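Local coordinates for tungsten-containing formylmethanofuran dehydrogenase 2 subunit C (Methanothermobacter wolfeii, PDB 5T5I), which is the beta-helical subunit C of a tungsten-containing enzyme that probably interconverts carbon dioxide plus methanofuran and formylmethanofuran, at residues Gln81-Ala85 with Gly86-Val90; Ala100-Gly104 with Gly105-Val109; Leu16-Pro19 with Asn20-Pro23; Arg145-Gly149 with Gly150-Val154. All blocks are in the same frame, centred on the assembly; numbering follows the deposited sequence.

In the fold
Along the chain the order is contact 3, then contacts 1, 2 and 4. The last three are equivalent corners of three coils of a parallel beta-helix, the first two adjacent: each is a loop running into a strand, and strand 125-128 lies between strands 106-109 and 151-154 in the parallel stack. The spacing fits: centres of contacts 1 and 2 are about 5 Å apart, those of 2 and 4 about 10 Å, those of 1 and 4 about 15 Å. The corner thus repeats along the coil axis. Contact 3, about 10 Å from contact 1 and 20 Å from contact 4 between centres, joins the N-terminal region to the first of these corners through Lys-22 NZ to Gln-81 O.

Contact 1: residues Gln81-Ala85 with Gly86-Val90; sequences QEMTA and GEIIV
Met-83 packs onto both Gly-86 and Ile-88, and this packing is the tight part of a local contact around the bend into strand 87-90. Met-83 SD lies 3.7 Å from Ile-88 CD1, the end of the longer isoleucine branch, and 4.2 Å from CG1 of the same residue; the two apolar side chains meet at a slant. Beyond the sulfur the chain bends (chi3 -93°), which lifts CE over a face of the Gly-86 peptide group. Met-83 CE sits 3.6 Å from Gly-86 O, almost straight above the carbonyl plane, and 4.0 Å from Gly-86 C. That approach is van der Waals packing on a flat surface. Gly-86 has phi +85° at this bend, and the face of its peptide group is turned to the methionine. Pro-23 and Asp-24 of helix 23-26 also touch Met-83, and Pro-23 reaches Ile-88 as well.

The other side is looser and polar. Glu-82 and Thr-84 are exposed: Glu-82 OE2 bonds a glycerol, probably from the crystallisation liquor, while Thr-84 OG1 bonds Asp-24 OD2. Glu-87 also points away from the methionine, and its ion pair with Lys-66 is long and weak. Met-83 and Ile-88 face inward at a glycine bend leading into a strand, here one corner of a parallel beta-helix coil.

Contact 2: residues Ala100-Gly104 with Gly105-Val109; sequences AGMKG and GKITV
Met-102 reaches Ile-107 and Gly-105 through a definite sequence of torsions. Its CG is tucked between the backbone N and the carbonyl carbon (chi1 70°), the next bond is extended, and a final bend at the sulfur (chi3 -81°) swings CE onto the Gly-105 peptide, at the corner itself. Ile-107 answers with CG1 beside its backbone N, anti to the carbonyl carbon (chi1 -56°), which directs CD1 back toward the loop. Met-102 SD and Ile-107 CD1 consequently come within 3.8 Å of one another, the two side chains passing alongside with opposite headings.

The terminal methyl adds a second footing. Met-102 CE hovers over a face of the Gly-105 peptide, 3.6 Å from Gly-105 O and 3.9 Å from Gly-105 C, so Met-102 rests on both Gly-105 at the bend and Ile-107 in the strand. Gly-104 and Gly-105 carry this turn, the first nearly fully extended and the second at positive phi. Away from the apolar side, Lys-106 NZ makes a weak bond of 3.3 Å to Thr-108 OG1 while its salt bridge goes to Glu-127 OE1.

Strands 87-90 and 125-128 flank strand 106-109 in the parallel stack. On the inside, Met-102 touches Met-83 of the preceding coil and both Met-121 and Ile-126 of the following one, while Ile-107 touches Met-83, so apolar side chains continue from coil to coil inside the coils, behind the neighbouring strands.

Contact 3: residues Leu16-Pro19 with Asn20-Pro23; sequences LEAP and NIKP
Lys-22 NZ donates to Pro-19 O at 2.9 Å and also to Gln-81 O, so one ammonium group ties two backbone carbonyls together. Pro-19 is the second residue of a type I beta turn from Ala-18 to Ile-21, the bend that takes the chain out of strand 16-17. NZ does not lie in the plane of the Pro-19 carbonyl: it stands 45° out of it. The lysine chain bends at its last torsion to get there, and Lys-22 CG, 3.6 Å from Pro-19 O, already runs close to the acceptor.

The turn's own bond is Ile-21 N to Ala-18 O, 3.0 Å long and nearly straight at the hydrogen (166°), with the donor again above the carbonyl plane. Ile-21 then forms the centre of an inverse gamma turn, whose Lys-22 N to Asn-20 O bond is weak. Two overlapping turns thus deliver Lys-22 to the N-cap position of helix 23-26. Asn-20 ND2 bonds Gln-38 O, linking the turn to strand 38-41. A buried apolar contact accompanies the turn: Ala-18 CB meets Ile-21 CD1 at 3.5 Å.

Contact 4: residues Arg145-Gly149 with Gly150-Val154; sequences RGMSG and GTITV
The peptide group joining Gly-150 to Thr-151 takes Met-147 CE on one face: Met-147 CE lies 3.5 Å from Gly-150 O, and most of that separation is perpendicular to the plane. Along the stack of this parallel beta-helix, the Gly-150 backbone is hydrogen-bonded to that of Lys-170 in the following coil. Gly-149 and Gly-150 make the corner leading into strand 151-154, Gly-149 almost fully extended and Gly-150 at phi +99°. Neither glycine has a side chain to place at the bend, and the methionine methyl reaches the second of them directly.

Met-147 arrives in an extended form. Its CG is anti to the backbone N (chi1 171°), the chain stays extended (chi3 176°), and its last two atoms pass Ile-152 with opposite heading. Met-147 also touches Met-121 of the coil before, as does Ile-152, so the pair is packed against the preceding coil as well as against its own corner.

Beyond the apolar pair, the loop carries charged and polar groups. Arg-145 NE forms a salt bridge with Asp-143 OD1, and Asp-143 is a calcium ligand together with Ser-139 and Tyr-140; the Met-147 side chain itself is about 11 Å from the ion. At the end of the methionine, Ile-152 CD1 meets both terminal atoms, at 3.9 Å from Met-147 SD and 4.0 Å from Met-147 CE.

Contact 1: residues Gln81-Ala85 with Gly86-Val90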
ATOM      1  N   GLN C  81      -3.996  55.095  -3.036  1.00 27.16           N
ATOM      2  CA  GLN C  81      -4.193  54.810  -1.614  1.00 25.51           C
ATOM      3  C   GLN C  81      -5.168  55.788  -0.967  1.00 28.60           C
ATOM      4  O   GLN C  81      -4.981  56.990  -1.088  1.00 28.55           O
ATOM      5  CB  GLN C  81      -2.855  54.847  -0.862  1.00 26.40           C
ATOM      6  CG  GLN C  81      -2.968  54.493   0.622  1.00 27.99           C
ATOM      7  CD  GLN C  81      -1.618  54.236   1.221  1.00 33.38           C
ATOM      8  OE1 GLN C  81      -1.023  53.181   0.995  1.00 27.98           O
ATOM      9  NE2 GLN C  81      -1.080  55.200   1.942  1.00 29.50           N
ATOM     10  N   GLU C  82      -6.224  55.262  -0.312  1.00 25.72           N
ATOM     11  CA  GLU C  82      -7.231  56.055   0.409  1.00 26.51           C
ATOM     12  C   GLU C  82      -7.991  57.077  -0.462  1.00 31.47           C
ATOM     13  O   GLU C  82      -8.527  58.051   0.074  1.00 32.38           O
ATOM     14  CB  GLU C  82      -6.594  56.728   1.645  1.00 27.56           C
ATOM     15  CG  GLU C  82      -6.141  55.692   2.657  1.00 32.17           C
ATOM     16  CD  GLU C  82      -5.318  56.181   3.835  1.00 50.59           C
ATOM     17  OE1 GLU C  82      -5.080  57.400   3.952  1.00 48.90           O
ATOM     18  OE2 GLU C  82      -4.882  55.326   4.635  1.00 53.79           O
ATOM     19  N   MET C  83      -8.122  56.822  -1.778  1.00 27.93           N
ATOM     20  CA  MET C  83      -8.886  57.721  -2.650  1.00 28.45           C
ATOM     21  C   MET C  83     -10.390  57.593  -2.325  1.00 32.95           C
ATOM     22  O   MET C  83     -10.826  56.537  -1.856  1.00 31.79           O
ATOM     23  CB  MET C  83      -8.570  57.494  -4.145  1.00 30.50           C
ATOM     24  CG  MET C  83      -9.089  56.189  -4.719  1.00 33.27           C
ATOM     25  SD  MET C  83      -8.619  55.989  -6.465  1.00 36.60           S
ATOM     26  CE  MET C  83     -10.021  56.655  -7.246  1.00 33.43           C
ATOM     27  N   THR C  84     -11.157  58.683  -2.507  1.00 30.71           N
ATOM     28  CA  THR C  84     -12.592  58.719  -2.174  1.00 31.21           C
ATOM     29  C   THR C  84     -13.516  58.865  -3.384  1.00 33.86           C
ATOM     30  O   THR C  84     -14.711  58.613  -3.242  1.00 32.85           O
ATOM     31  CB  THR C  84     -12.903  59.867  -1.187  1.00 41.42           C
ATOM     32  OG1 THR C  84     -12.893  61.116  -1.892  1.00 45.27           O
ATOM     33  CG2 THR C  84     -11.960  59.902   0.024  1.00 37.80           C
ATOM     34  N   ALA C  85     -12.998  59.309  -4.540  1.00 30.97           N
ATOM     35  CA  ALA C  85     -13.801  59.560  -5.744  1.00 31.34           C
ATOM     36  C   ALA C  85     -12.903  59.690  -6.966  1.00 35.19           C
ATOM     37  O   ALA C  85     -11.682  59.772  -6.832  1.00 34.56           O
ATOM     38  CB  ALA C  85     -14.601  60.852  -5.570  1.00 32.48           C
ATOM     39  N   GLY C  86     -13.515  59.738  -8.138  1.00 32.84           N
ATOM     40  CA  GLY C  86     -12.784  59.863  -9.388  1.00 32.64           C
ATOM     41  C   GLY C  86     -12.313  58.520  -9.901  1.00 36.35           C
ATOM     42  O   GLY C  86     -12.795  57.466  -9.464  1.00 36.12           O
ATOM     43  N   GLU C  87     -11.355  58.559 -10.818  1.00 31.88           N
ATOM     44  CA  GLU C  87     -10.892  57.370 -11.493  1.00 30.59           C
ATOM     45  C   GLU C  87      -9.392  57.396 -11.821  1.00 33.45           C
ATOM     46  O   GLU C  87      -8.821  58.464 -12.047  1.00 33.55           O
ATOM     47  CB  GLU C  87     -11.725  57.233 -12.779  1.00 33.04           C
ATOM     48  CG  GLU C  87     -11.618  55.891 -13.464  1.00 44.61           C
ATOM     49  CD  GLU C  87     -12.551  55.676 -14.640  1.00 58.24           C
ATOM     50  OE1 GLU C  87     -13.320  56.601 -14.992  1.00 56.89           O
ATOM     51  OE2 GLU C  87     -12.507  54.566 -15.214  1.00 45.28           O
ATOM     52  N   ILE C  88      -8.757  56.221 -11.782  1.00 29.45           N
ATOM     53  CA  ILE C  88      -7.371  56.013 -12.194  1.00 28.85           C
ATOM     54  C   ILE C  88      -7.370  54.845 -13.197  1.00 33.14           C
ATOM     55  O   ILE C  88      -7.975  53.812 -12.928  1.00 30.97           O
ATOM     56  CB  ILE C  88      -6.399  55.704 -11.021  1.00 30.55           C
ATOM     57  CG1 ILE C  88      -6.466  56.793  -9.928  1.00 29.92           C
ATOM     58  CG2 ILE C  88      -4.944  55.537 -11.548  1.00 32.10           C
ATOM     59  CD1 ILE C  88      -5.666  56.469  -8.651  1.00 31.73           C
ATOM     60  N   ILE C  89      -6.691  55.006 -14.332  1.00 31.21           N
ATOM     61  CA  ILE C  89      -6.504  53.938 -15.311  1.00 31.86           C
ATOM     62  C   ILE C  89      -4.996  53.787 -15.467  1.00 33.09           C
ATOM     63  O   ILE C  89      -4.333  54.760 -15.802  1.00 32.58           O
ATOM     64  CB  ILE C  89      -7.211  54.219 -16.677  1.00 35.82           C
ATOM     65  CG1 ILE C  89      -8.736  54.318 -16.465  1.00 37.74           C
ATOM     66  CG2 ILE C  89      -6.867  53.106 -17.707  1.00 36.04           C
ATOM     67  CD1 ILE C  89      -9.583  54.532 -17.727  1.00 50.50           C
ATOM     68  N   VAL C  90      -4.456  52.591 -15.231  1.00 28.76           N
ATOM     69  CA  VAL C  90      -3.020  52.341 -15.399  1.00 28.56           C
ATOM     70  C   VAL C  90      -2.832  51.460 -16.637  1.00 35.06           C
ATOM     71  O   VAL C  90      -3.261  50.308 -16.625  1.00 33.93           O
ATOM     72  CB  VAL C  90      -2.344  51.723 -14.144  1.00 30.84           C
ATOM     73  CG1 VAL C  90      -0.829  51.635 -14.342  1.00 30.13           C
ATOM     74  CG2 VAL C  90      -2.678  52.528 -12.885  1.00 30.26           C
TER

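Contact 2: residues Ala100-Gly104 with Gly105-Val109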
ATOM      1  N   ALA C 100      -5.044  50.703  -1.706  1.00 25.02           N
ATOM      2  CA  ALA C 100      -5.111  50.316  -0.289  1.00 23.73           C
ATOM      3  C   ALA C 100      -5.934  51.342   0.518  1.00 28.38           C
ATOM      4  O   ALA C 100      -5.697  52.545   0.412  1.00 28.05           O
ATOM      5  CB  ALA C 100      -3.712  50.190   0.307  1.00 23.97           C
ATOM      6  N   GLY C 101      -6.946  50.868   1.239  1.00 25.54           N
ATOM      7  CA  GLY C 101      -7.790  51.743   2.047  1.00 25.30           C
ATOM      8  C   GLY C 101      -8.719  52.675   1.282  1.00 27.19           C
ATOM      9  O   GLY C 101      -9.288  53.577   1.886  1.00 27.09           O
ATOM     10  N   MET C 102      -8.928  52.468  -0.026  1.00 24.94           N
ATOM     11  CA  MET C 102      -9.805  53.361  -0.800  1.00 26.00           C
ATOM     12  C   MET C 102     -11.261  53.304  -0.314  1.00 29.30           C
ATOM     13  O   MET C 102     -11.720  52.272   0.180  1.00 27.86           O
ATOM     14  CB  MET C 102      -9.681  53.136  -2.324  1.00 28.74           C
ATOM     15  CG  MET C 102     -10.238  51.838  -2.839  1.00 32.24           C
ATOM     16  SD  MET C 102      -9.964  51.683  -4.636  1.00 37.60           S
ATOM     17  CE  MET C 102     -11.263  52.632  -5.248  1.00 33.94           C
ATOM     18  N   LYS C 103     -11.931  54.466  -0.368  1.00 27.74           N
ATOM     19  CA  LYS C 103     -13.313  54.675   0.101  1.00 27.94           C
ATOM     20  C   LYS C 103     -14.343  54.801  -1.033  1.00 33.31           C
ATOM     21  O   LYS C 103     -15.517  54.532  -0.802  1.00 33.22           O
ATOM     22  CB  LYS C 103     -13.374  55.915   1.008  1.00 31.17           C
ATOM     23  CG  LYS C 103     -12.686  55.717   2.354  1.00 40.26           C
ATOM     24  CD  LYS C 103     -12.017  56.987   2.882  1.00 49.56           C
ATOM     25  CE  LYS C 103     -10.629  57.168   2.282  1.00 56.40           C
ATOM     26  NZ  LYS C 103      -9.976  58.461   2.665  1.00 44.55           N
ATOM     27  N   GLY C 104     -13.904  55.185  -2.227  1.00 30.62           N
ATOM     28  CA  GLY C 104     -14.779  55.332  -3.387  1.00 30.86           C
ATOM     29  C   GLY C 104     -13.999  55.571  -4.666  1.00 32.99           C
ATOM     30  O   GLY C 104     -12.769  55.643  -4.644  1.00 30.37           O
ATOM     31  N   GLY C 105     -14.716  55.708  -5.774  1.00 30.98           N
ATOM     32  CA  GLY C 105     -14.102  55.878  -7.084  1.00 30.78           C
ATOM     33  C   GLY C 105     -13.723  54.532  -7.685  1.00 33.51           C
ATOM     34  O   GLY C 105     -14.151  53.479  -7.188  1.00 31.15           O
ATOM     35  N   LYS C 106     -12.908  54.553  -8.752  1.00 30.90           N
ATOM     36  CA  LYS C 106     -12.518  53.329  -9.456  1.00 29.35           C
ATOM     37  C   LYS C 106     -11.070  53.343  -9.940  1.00 31.92           C
ATOM     38  O   LYS C 106     -10.603  54.346 -10.477  1.00 30.94           O
ATOM     39  CB  LYS C 106     -13.459  53.077 -10.659  1.00 31.73           C
ATOM     40  CG  LYS C 106     -13.180  51.734 -11.367  1.00 36.54           C
ATOM     41  CD  LYS C 106     -14.241  51.357 -12.393  1.00 49.59           C
ATOM     42  CE  LYS C 106     -14.093  49.909 -12.841  1.00 63.37           C
ATOM     43  NZ  LYS C 106     -13.804  49.787 -14.289  1.00 69.35           N
ATOM     44  N   ILE C 107     -10.383  52.198  -9.797  1.00 28.83           N
ATOM     45  CA  ILE C 107      -9.025  51.994 -10.311  1.00 28.11           C
ATOM     46  C   ILE C 107      -9.060  50.813 -11.283  1.00 31.11           C
ATOM     47  O   ILE C 107      -9.530  49.733 -10.914  1.00 29.41           O
ATOM     48  CB  ILE C 107      -7.966  51.735  -9.207  1.00 29.77           C
ATOM     49  CG1 ILE C 107      -7.943  52.869  -8.165  1.00 30.34           C
ATOM     50  CG2 ILE C 107      -6.566  51.537  -9.842  1.00 29.35           C
ATOM     51  CD1 ILE C 107      -7.072  52.594  -6.959  1.00 31.31           C
ATOM     52  N   THR C 108      -8.517  51.001 -12.497  1.00 28.15           N
ATOM     53  CA  THR C 108      -8.374  49.932 -13.482  1.00 28.26           C
ATOM     54  C   THR C 108      -6.878  49.760 -13.735  1.00 31.47           C
ATOM     55  O   THR C 108      -6.214  50.729 -14.060  1.00 31.28           O
ATOM     56  CB  THR C 108      -9.141  50.228 -14.789  1.00 34.50           C
ATOM     57  OG1 THR C 108     -10.520  50.407 -14.481  1.00 35.91           O
ATOM     58  CG2 THR C 108      -9.023  49.094 -15.809  1.00 34.95           C
ATOM     59  N   VAL C 109      -6.352  48.545 -13.546  1.00 27.89           N
ATOM     60  CA  VAL C 109      -4.956  48.205 -13.833  1.00 26.98           C
ATOM     61  C   VAL C 109      -5.009  47.285 -15.047  1.00 30.91           C
ATOM     62  O   VAL C 109      -5.575  46.196 -14.951  1.00 28.17           O
ATOM     63  CB  VAL C 109      -4.255  47.518 -12.635  1.00 27.99           C
ATOM     64  CG1 VAL C 109      -2.832  47.063 -13.008  1.00 26.05           C
ATOM     65  CG2 VAL C 109      -4.231  48.438 -11.413  1.00 27.50           C
TER

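Contact 3: residues Leu16-Pro19 with Asn20-Pro23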
ATOM      1  N   LEU C  16       9.423  53.478  -6.149  1.00 24.24           N
ATOM      2  CA  LEU C  16       8.777  54.724  -5.765  1.00 24.85           C
ATOM      3  C   LEU C  16       7.575  54.371  -4.895  1.00 29.21           C
ATOM      4  O   LEU C  16       6.962  53.316  -5.089  1.00 26.81           O
ATOM      5  CB  LEU C  16       8.246  55.477  -7.007  1.00 25.48           C
ATOM      6  CG  LEU C  16       9.259  55.875  -8.085  1.00 29.73           C
ATOM      7  CD1 LEU C  16       8.553  56.505  -9.268  1.00 30.57           C
ATOM      8  CD2 LEU C  16      10.296  56.832  -7.532  1.00 29.59           C
ATOM      9  N   GLU C  17       7.224  55.249  -3.953  1.00 27.42           N
ATOM     10  CA  GLU C  17       5.988  55.132  -3.155  1.00 27.45           C
ATOM     11  C   GLU C  17       5.234  56.410  -3.474  1.00 30.89           C
ATOM     12  O   GLU C  17       5.741  57.491  -3.200  1.00 30.48           O
ATOM     13  CB  GLU C  17       6.221  55.010  -1.643  1.00 28.21           C
ATOM     14  CG  GLU C  17       7.054  53.804  -1.251  1.00 37.84           C
ATOM     15  CD  GLU C  17       6.833  53.293   0.161  1.00 59.95           C
ATOM     16  OE1 GLU C  17       7.616  52.418   0.599  1.00 58.30           O
ATOM     17  OE2 GLU C  17       5.865  53.742   0.820  1.00 42.25           O
ATOM     18  N   ALA C  18       4.059  56.294  -4.096  1.00 27.30           N
ATOM     19  CA  ALA C  18       3.313  57.462  -4.551  1.00 27.87           C
ATOM     20  C   ALA C  18       1.843  57.478  -4.109  1.00 30.19           C
ATOM     21  O   ALA C  18       0.942  57.572  -4.950  1.00 31.29           O
ATOM     22  CB  ALA C  18       3.430  57.558  -6.063  1.00 29.55           C
ATOM     23  N   PRO C  19       1.584  57.495  -2.782  1.00 25.96           N
ATOM     24  CA  PRO C  19       0.190  57.602  -2.305  1.00 25.88           C
ATOM     25  C   PRO C  19      -0.515  58.900  -2.720  1.00 31.15           C
ATOM     26  O   PRO C  19      -1.746  58.928  -2.759  1.00 30.94           O
ATOM     27  CB  PRO C  19       0.337  57.484  -0.783  1.00 26.87           C
ATOM     28  CG  PRO C  19       1.726  57.988  -0.507  1.00 30.00           C
ATOM     29  CD  PRO C  19       2.526  57.440  -1.642  1.00 26.17           C
ATOM     30  N   ASN C  20       0.250  59.955  -3.071  1.00 28.64           N
ATOM     31  CA  ASN C  20      -0.333  61.220  -3.538  1.00 29.78           C
ATOM     32  C   ASN C  20      -0.872  61.141  -4.976  1.00 33.62           C
ATOM     33  O   ASN C  20      -1.510  62.095  -5.418  1.00 33.98           O
ATOM     34  CB  ASN C  20       0.654  62.386  -3.377  1.00 30.86           C
ATOM     35  CG  ASN C  20       0.845  62.818  -1.947  1.00 40.06           C
ATOM     36  OD1 ASN C  20      -0.057  62.705  -1.123  1.00 33.77           O
ATOM     37  ND2 ASN C  20       1.974  63.441  -1.644  1.00 34.26           N
ATOM     38  N   ILE C  21      -0.646  60.023  -5.710  1.00 30.14           N
ATOM     39  CA  ILE C  21      -1.259  59.854  -7.032  1.00 28.96           C
ATOM     40  C   ILE C  21      -2.695  59.389  -6.790  1.00 31.97           C
ATOM     41  O   ILE C  21      -2.962  58.197  -6.655  1.00 30.69           O
ATOM     42  CB  ILE C  21      -0.489  58.914  -7.989  1.00 30.82           C
ATOM     43  CG1 ILE C  21       0.902  59.507  -8.284  1.00 31.59           C
ATOM     44  CG2 ILE C  21      -1.283  58.741  -9.328  1.00 31.04           C
ATOM     45  CD1 ILE C  21       1.858  58.583  -9.069  1.00 36.42           C
ATOM     46  N   LYS C  22      -3.593  60.350  -6.673  1.00 29.48           N
ATOM     47  CA  LYS C  22      -5.016  60.094  -6.500  1.00 29.26           C
ATOM     48  C   LYS C  22      -5.837  61.341  -6.834  1.00 34.57           C
ATOM     49  O   LYS C  22      -5.347  62.454  -6.628  1.00 34.50           O
ATOM     50  CB  LYS C  22      -5.355  59.587  -5.088  1.00 29.91           C
ATOM     51  CG  LYS C  22      -4.857  60.431  -3.924  1.00 36.53           C
ATOM     52  CD  LYS C  22      -5.513  59.948  -2.629  1.00 38.18           C
ATOM     53  CE  LYS C  22      -4.870  60.404  -1.334  1.00 37.12           C
ATOM     54  NZ  LYS C  22      -3.811  59.474  -0.859  1.00 52.90           N
ATOM     55  N   PRO C  23      -7.088  61.186  -7.313  1.00 33.10           N
ATOM     56  CA  PRO C  23      -7.905  62.375  -7.647  1.00 34.09           C
ATOM     57  C   PRO C  23      -8.074  63.397  -6.506  1.00 38.75           C
ATOM     58  O   PRO C  23      -8.126  64.600  -6.776  1.00 39.35           O
ATOM     59  CB  PRO C  23      -9.241  61.759  -8.077  1.00 35.90           C
ATOM     60  CG  PRO C  23      -8.877  60.401  -8.586  1.00 39.61           C
ATOM     61  CD  PRO C  23      -7.809  59.940  -7.646  1.00 35.07           C
TER

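Contact 4: residues Arg145-Gly149 with Gly150-Val154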
ATOM      1  N   ARG C 145      -9.557  43.327  12.063  1.00 22.88           N
ATOM      2  CA  ARG C 145     -10.559  44.045  11.267  1.00 23.12           C
ATOM      3  C   ARG C 145      -9.932  44.356   9.887  1.00 27.30           C
ATOM      4  O   ARG C 145      -8.984  45.133   9.807  1.00 27.70           O
ATOM      5  CB  ARG C 145     -10.947  45.355  11.982  1.00 22.07           C
ATOM      6  CG  ARG C 145     -11.574  45.135  13.369  1.00 26.49           C
ATOM      7  CD  ARG C 145     -11.413  46.281  14.340  1.00 29.88           C
ATOM      8  NE  ARG C 145     -10.014  46.503  14.724  1.00 29.94           N
ATOM      9  CZ  ARG C 145      -9.601  47.330  15.680  1.00 38.74           C
ATOM     10  NH1 ARG C 145     -10.478  48.034  16.386  1.00 28.33           N
ATOM     11  NH2 ARG C 145      -8.310  47.450  15.947  1.00 26.77           N
ATOM     12  N   GLY C 146     -10.429  43.710   8.844  1.00 24.37           N
ATOM     13  CA  GLY C 146      -9.917  43.877   7.484  1.00 23.47           C
ATOM     14  C   GLY C 146     -10.810  44.706   6.581  1.00 26.03           C
ATOM     15  O   GLY C 146     -11.431  45.682   7.021  1.00 24.65           O
ATOM     16  N   MET C 147     -10.844  44.326   5.292  1.00 22.03           N
ATOM     17  CA  MET C 147     -11.677  44.950   4.241  1.00 20.81           C
ATOM     18  C   MET C 147     -13.149  44.963   4.710  1.00 25.81           C
ATOM     19  O   MET C 147     -13.619  43.950   5.217  1.00 24.90           O
ATOM     20  CB  MET C 147     -11.524  44.131   2.954  1.00 23.10           C
ATOM     21  CG  MET C 147     -12.467  44.497   1.845  1.00 26.29           C
ATOM     22  SD  MET C 147     -12.001  43.624   0.344  1.00 28.69           S
ATOM     23  CE  MET C 147     -13.309  44.134  -0.734  1.00 25.79           C
ATOM     24  N   SER C 148     -13.835  46.111   4.618  1.00 24.27           N
ATOM     25  CA  SER C 148     -15.236  46.240   5.071  1.00 24.06           C
ATOM     26  C   SER C 148     -16.251  46.565   3.940  1.00 28.27           C
ATOM     27  O   SER C 148     -17.459  46.553   4.180  1.00 28.14           O
ATOM     28  CB  SER C 148     -15.336  47.296   6.170  1.00 25.14           C
ATOM     29  OG  SER C 148     -14.782  48.535   5.754  1.00 28.05           O
ATOM     30  N   GLY C 149     -15.765  46.869   2.748  1.00 24.71           N
ATOM     31  CA  GLY C 149     -16.622  47.168   1.605  1.00 24.90           C
ATOM     32  C   GLY C 149     -15.810  47.396   0.346  1.00 27.63           C
ATOM     33  O   GLY C 149     -14.581  47.460   0.402  1.00 25.20           O
ATOM     34  N   GLY C 150     -16.512  47.527  -0.768  1.00 25.23           N
ATOM     35  CA  GLY C 150     -15.928  47.679  -2.097  1.00 25.00           C
ATOM     36  C   GLY C 150     -15.916  46.368  -2.851  1.00 28.21           C
ATOM     37  O   GLY C 150     -16.243  45.314  -2.282  1.00 25.87           O
ATOM     38  N   THR C 151     -15.596  46.432  -4.157  1.00 25.99           N
ATOM     39  CA  THR C 151     -15.499  45.256  -5.027  1.00 26.13           C
ATOM     40  C   THR C 151     -14.113  45.209  -5.672  1.00 29.21           C
ATOM     41  O   THR C 151     -13.645  46.216  -6.202  1.00 29.41           O
ATOM     42  CB  THR C 151     -16.578  45.257  -6.119  1.00 30.46           C
ATOM     43  OG1 THR C 151     -17.860  45.380  -5.504  1.00 32.14           O
ATOM     44  CG2 THR C 151     -16.561  43.981  -6.962  1.00 27.98           C
ATOM     45  N   ILE C 152     -13.474  44.043  -5.649  1.00 24.26           N
ATOM     46  CA  ILE C 152     -12.189  43.824  -6.315  1.00 23.34           C
ATOM     47  C   ILE C 152     -12.412  42.705  -7.315  1.00 27.57           C
ATOM     48  O   ILE C 152     -12.884  41.639  -6.924  1.00 27.16           O
ATOM     49  CB  ILE C 152     -11.040  43.465  -5.327  1.00 24.86           C
ATOM     50  CG1 ILE C 152     -10.921  44.519  -4.206  1.00 24.59           C
ATOM     51  CG2 ILE C 152      -9.699  43.317  -6.106  1.00 24.10           C
ATOM     52  CD1 ILE C 152     -10.086  44.092  -3.035  1.00 26.33           C
ATOM     53  N   THR C 153     -12.056  42.928  -8.580  1.00 25.17           N
ATOM     54  CA  THR C 153     -12.145  41.919  -9.644  1.00 25.05           C
ATOM     55  C   THR C 153     -10.749  41.738 -10.256  1.00 27.98           C
ATOM     56  O   THR C 153     -10.146  42.714 -10.690  1.00 28.17           O
ATOM     57  CB  THR C 153     -13.166  42.301 -10.723  1.00 30.55           C
ATOM     58  OG1 THR C 153     -14.411  42.607 -10.103  1.00 34.84           O
ATOM     59  CG2 THR C 153     -13.382  41.171 -11.740  1.00 32.17           C
ATOM     60  N   VAL C 154     -10.239  40.509 -10.262  1.00 24.82           N
ATOM     61  CA  VAL C 154      -8.944  40.145 -10.865  1.00 23.83           C
ATOM     62  C   VAL C 154      -9.285  39.209 -12.028  1.00 28.27           C
ATOM     63  O   VAL C 154      -9.847  38.141 -11.783  1.00 27.62           O
ATOM     64  CB  VAL C 154      -8.005  39.462  -9.835  1.00 26.39           C
ATOM     65  CG1 VAL C 154      -6.697  38.998 -10.487  1.00 26.04           C
ATOM     66  CG2 VAL C 154      -7.708  40.388  -8.664  1.00 25.75           C
TER